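Local coordinates for protein ribose 5-phosphate isomerase RpiB (Thermoanaerobacter tengcongensis, PDB 4EGS) that probably hydrolyses phosphotyrosine in proteins through its N-terminal low molecular weight phosphatase domain, the part described here, ahead of a sugar-isomerase domain of the RpiB family, at residues 110-124 with 137-151. Numbering follows the deposited sequence.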
# COMPACT_ATOMS: atom_id res chain seq x y z
N LEU A 110 1.34 17.71 4.21
CA LEU A 110 0.04 17.24 3.73
C LEU A 110 0.07 16.84 2.26
O LEU A 110 -0.52 15.83 1.87
CB LEU A 110 -1.03 18.30 3.98
CG LEU A 110 -2.06 17.95 5.07
CD1 LEU A 110 -1.36 17.44 6.32
CD2 LEU A 110 -2.93 19.15 5.39
N LYS A 111 0.75 17.64 1.44
CA LYS A 111 0.86 17.36 0.01
C LYS A 111 1.64 16.08 -0.26
O LYS A 111 1.27 15.29 -1.13
CB LYS A 111 1.53 18.53 -0.71
CG LYS A 111 0.64 19.75 -0.89
CD LYS A 111 1.46 20.94 -1.39
CE LYS A 111 0.57 22.05 -1.92
NZ LYS A 111 -0.15 21.64 -3.16
N GLY A 112 2.72 15.88 0.48
CA GLY A 112 3.57 14.72 0.30
C GLY A 112 2.98 13.45 0.87
O GLY A 112 3.48 12.35 0.61
N ALA A 113 1.91 13.59 1.64
CA ALA A 113 1.27 12.45 2.28
C ALA A 113 0.22 11.79 1.39
O ALA A 113 -0.68 12.45 0.88
CB ALA A 113 0.66 12.86 3.61
N ASP A 114 0.35 10.48 1.20
CA ASP A 114 -0.66 9.71 0.49
C ASP A 114 -1.84 9.49 1.42
O ASP A 114 -2.99 9.40 0.98
CB ASP A 114 -0.10 8.35 0.05
CG ASP A 114 1.17 8.48 -0.78
OD1 ASP A 114 1.07 8.82 -1.98
OD2 ASP A 114 2.26 8.24 -0.23
N LEU A 115 -1.54 9.41 2.71
CA LEU A 115 -2.54 9.17 3.74
C LEU A 115 -2.11 9.87 5.03
O LEU A 115 -0.94 9.80 5.42
CB LEU A 115 -2.68 7.67 3.99
CG LEU A 115 -3.36 7.22 5.28
CD1 LEU A 115 -4.86 7.48 5.23
CD2 LEU A 115 -3.07 5.75 5.56
N VAL A 116 -3.04 10.56 5.68
CA VAL A 116 -2.75 11.20 6.95
C VAL A 116 -3.72 10.76 8.04
O VAL A 116 -4.93 10.93 7.92
CB VAL A 116 -2.72 12.75 6.82
CG1 VAL A 116 -3.88 13.24 5.97
CG2 VAL A 116 -2.72 13.40 8.18
N LEU A 117 -3.17 10.17 9.10
CA LEU A 117 -3.98 9.62 10.18
C LEU A 117 -3.83 10.41 11.48
O LEU A 117 -2.73 10.58 12.00
CB LEU A 117 -3.64 8.15 10.42
CG LEU A 117 -4.08 7.17 9.33
CD1 LEU A 117 -3.73 5.75 9.73
CD2 LEU A 117 -5.56 7.31 9.06
N ALA A 118 -4.96 10.86 12.02
CA ALA A 118 -4.97 11.60 13.27
C ALA A 118 -5.25 10.67 14.45
O ALA A 118 -6.03 9.73 14.33
CB ALA A 118 -6.02 12.70 13.22
N MET A 119 -4.59 10.93 15.57
CA MET A 119 -4.78 10.12 16.77
C MET A 119 -6.18 10.29 17.33
O MET A 119 -6.77 9.36 17.88
CB MET A 119 -3.75 10.48 17.84
CG MET A 119 -2.32 10.14 17.45
SD MET A 119 -2.13 8.39 17.06
CE MET A 119 -1.50 8.50 15.39
N ALA A 120 -6.72 11.50 17.18
CA ALA A 120 -8.05 11.81 17.71
C ALA A 120 -8.92 12.50 16.67
O ALA A 120 -8.42 13.03 15.68
CB ALA A 120 -7.93 12.67 18.96
N PHE A 121 -10.22 12.50 16.92
CA PHE A 121 -11.18 13.15 16.02
C PHE A 121 -10.98 14.66 16.04
O PHE A 121 -11.35 15.35 15.09
CB PHE A 121 -12.61 12.79 16.44
CG PHE A 121 -13.49 12.40 15.29
CD1 PHE A 121 -13.27 11.21 14.61
CD2 PHE A 121 -14.55 13.20 14.90
CE1 PHE A 121 -14.08 10.84 13.55
CE2 PHE A 121 -15.36 12.83 13.84
CZ PHE A 121 -15.13 11.65 13.17
N SER A 122 -10.41 15.16 17.12
CA SER A 122 -10.11 16.58 17.25
C SER A 122 -9.05 17.01 16.24
O SER A 122 -9.20 18.03 15.57
CB SER A 122 -9.62 16.90 18.67
OG SER A 122 -8.40 16.23 18.95
N HIS A 123 -7.99 16.21 16.13
CA HIS A 123 -6.92 16.49 15.19
C HIS A 123 -7.44 16.38 13.76
O HIS A 123 -7.06 17.17 12.89
CB HIS A 123 -5.75 15.53 15.39
CG HIS A 123 -5.30 15.41 16.82
ND1 HIS A 123 -5.35 14.23 17.52
CD2 HIS A 123 -4.79 16.34 17.67
CE1 HIS A 123 -4.88 14.43 18.74
NE2 HIS A 123 -4.54 15.69 18.86
N LYS A 124 -8.30 15.40 13.53
CA LYS A 124 -8.91 15.20 12.22
C LYS A 124 -9.76 16.40 11.81
O LYS A 124 -9.60 16.93 10.71
CB LYS A 124 -9.77 13.93 12.20
CG LYS A 124 -10.60 13.78 10.94
CD LYS A 124 -11.58 12.62 11.05
CE LYS A 124 -12.50 12.58 9.84
NZ LYS A 124 -13.52 11.50 9.96
N LYS A 137 -7.89 12.39 2.07
CA LYS A 137 -6.87 11.51 2.63
C LYS A 137 -6.73 11.68 4.14
O LYS A 137 -5.86 11.08 4.76
CB LYS A 137 -5.53 11.72 1.93
CG LYS A 137 -5.07 13.17 1.85
CD LYS A 137 -3.82 13.30 1.00
CE LYS A 137 -3.39 14.74 0.84
NZ LYS A 137 -2.18 14.87 -0.02
N ILE A 138 -7.61 12.49 4.73
CA ILE A 138 -7.59 12.71 6.18
C ILE A 138 -8.58 11.80 6.90
O ILE A 138 -9.79 11.86 6.65
CB ILE A 138 -7.92 14.17 6.54
CG1 ILE A 138 -6.91 15.12 5.91
CG2 ILE A 138 -7.93 14.34 8.05
CD1 ILE A 138 -7.21 16.59 6.16
N PHE A 139 -8.07 10.96 7.79
CA PHE A 139 -8.91 10.09 8.60
C PHE A 139 -8.35 9.97 10.01
O PHE A 139 -7.22 10.38 10.27
CB PHE A 139 -9.02 8.70 7.96
CG PHE A 139 -9.53 8.72 6.55
CD1 PHE A 139 -8.65 8.58 5.48
CD2 PHE A 139 -10.88 8.88 6.28
CE1 PHE A 139 -9.11 8.60 4.18
CE2 PHE A 139 -11.34 8.90 4.98
CZ PHE A 139 -10.46 8.76 3.93
N THR A 140 -9.15 9.42 10.91
CA THR A 140 -8.71 9.17 12.28
C THR A 140 -8.08 7.77 12.35
O THR A 140 -8.44 6.88 11.57
CB THR A 140 -9.86 9.35 13.30
OG1 THR A 140 -9.55 10.43 14.19
CG2 THR A 140 -10.13 8.09 14.10
N ILE A 141 -7.13 7.60 13.26
CA ILE A 141 -6.38 6.35 13.38
C ILE A 141 -7.27 5.13 13.63
O ILE A 141 -6.95 4.02 13.21
CB ILE A 141 -5.29 6.46 14.49
CG1 ILE A 141 -4.31 5.28 14.42
CG2 ILE A 141 -5.93 6.58 15.87
CD1 ILE A 141 -3.14 5.53 13.50
N LYS A 142 -8.40 5.34 14.30
CA LYS A 142 -9.34 4.26 14.61
C LYS A 142 -10.34 4.05 13.48
O LYS A 142 -10.67 2.91 13.14
CB LYS A 142 -10.08 4.56 15.91
CG LYS A 142 -9.17 4.66 17.13
CD LYS A 142 -8.85 3.30 17.72
CE LYS A 142 -9.77 2.97 18.89
NZ LYS A 142 -9.73 4.04 19.93
N GLU A 143 -10.82 5.14 12.89
CA GLU A 143 -11.85 5.06 11.86
C GLU A 143 -11.33 4.48 10.55
O GLU A 143 -12.09 3.92 9.77
CB GLU A 143 -12.48 6.43 11.61
CG GLU A 143 -11.87 7.21 10.46
CD GLU A 143 -12.53 8.55 10.23
OE1 GLU A 143 -11.97 9.38 9.48
OE2 GLU A 143 -13.62 8.78 10.80
N PHE A 144 -10.02 4.61 10.32
CA PHE A 144 -9.43 4.09 9.09
C PHE A 144 -9.39 2.57 9.10
O PHE A 144 -9.49 1.93 8.05
CB PHE A 144 -8.02 4.66 8.88
CG PHE A 144 -7.39 4.24 7.58
CD1 PHE A 144 -7.66 4.94 6.41
CD2 PHE A 144 -6.52 3.16 7.52
CE1 PHE A 144 -7.08 4.56 5.21
CE2 PHE A 144 -5.94 2.78 6.33
CZ PHE A 144 -6.22 3.48 5.17
N VAL A 145 -9.25 1.99 10.29
CA VAL A 145 -9.24 0.54 10.42
C VAL A 145 -10.62 0.01 10.80
O VAL A 145 -10.76 -1.12 11.27
CB VAL A 145 -8.18 0.06 11.44
CG1 VAL A 145 -6.79 0.43 10.96
CG2 VAL A 145 -8.45 0.66 12.81
N GLY A 146 -11.64 0.84 10.59
CA GLY A 146 -13.02 0.44 10.80
C GLY A 146 -13.54 0.58 12.22
O GLY A 146 -14.68 0.21 12.51
N LEU A 147 -12.70 1.11 13.11
CA LEU A 147 -13.09 1.27 14.51
C LEU A 147 -13.59 2.69 14.80
O LEU A 147 -13.77 3.49 13.89
CB LEU A 147 -11.93 0.93 15.44
CG LEU A 147 -11.47 -0.53 15.49
CD1 LEU A 147 -10.36 -0.71 16.52
CD2 LEU A 147 -12.65 -1.44 15.81
N GLU A 148 -13.81 2.98 16.08
CA GLU A 148 -14.18 4.32 16.52
C GLU A 148 -13.38 4.72 17.75
O GLU A 148 -12.83 3.87 18.45
CB GLU A 148 -15.67 4.41 16.82
CG GLU A 148 -16.55 4.63 15.60
CD GLU A 148 -17.97 5.01 15.97
OE1 GLU A 148 -18.21 6.19 16.32
OE2 GLU A 148 -18.86 4.13 15.93
N GLY A 149 -13.32 6.02 18.02
CA GLY A 149 -12.65 6.52 19.20
C GLY A 149 -11.33 7.21 18.92
O GLY A 149 -10.95 7.39 17.76
N ASP A 150 -10.65 7.61 19.98
CA ASP A 150 -9.37 8.30 19.87
C ASP A 150 -8.31 7.57 20.68
O ASP A 150 -8.63 6.82 21.60
CB ASP A 150 -9.48 9.73 20.39
CG ASP A 150 -10.83 10.36 20.09
OD1 ASP A 150 -11.44 10.92 21.03
OD2 ASP A 150 -11.27 10.31 18.93
N VAL A 151 -7.05 7.78 20.33
CA VAL A 151 -5.94 7.35 21.18
C VAL A 151 -5.59 8.50 22.11
O VAL A 151 -5.11 9.54 21.66
CB VAL A 151 -4.71 6.94 20.35
CG1 VAL A 151 -3.60 6.44 21.27
CG2 VAL A 151 -5.08 5.88 19.33
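Glu143 OE1 is gripped by two donors: Lys124 NZ lies 2.7 Å from OE1 on its syn lone pair, while Thr140 N approaches from above the carboxylate plane. The Lys124-Glu143 salt bridge ties helix 121-130 to the turn after strand 138-140, within the right-handed beta-alpha-beta unit that ends the parallel sheet of this phosphatase fold. Lys124 reaches across because its CG stands anti to the backbone N (chi1 171°) and the chain beyond is fully extended. The Phe121 ring, turned almost perpendicular to the carboxylate, brings its edge to Glu143 OE2.

Strand pairing itself is regular, Val116 and Ala118 alternately giving and accepting, and ends in a short bond from Ile141 N to Ala118 O (2.6 Å). One sheet face carries Val116 beside Ile138; on the other, Leu115 CD2 lies over the Phe144 ring, which helix 159-179 also packs against, and Leu117 CD2 touches Phe144 CB (3.6 Å). Past the strand, Met119 packs with its CE on Ile141 CD1, close to Arg47 of the predicted active site. At the far end the extended Lys137 chain carries NZ to two carbonyls, Leu110 O at 2.7 Å and Ala113 O, in its carbonyl plane, at 3.0 Å.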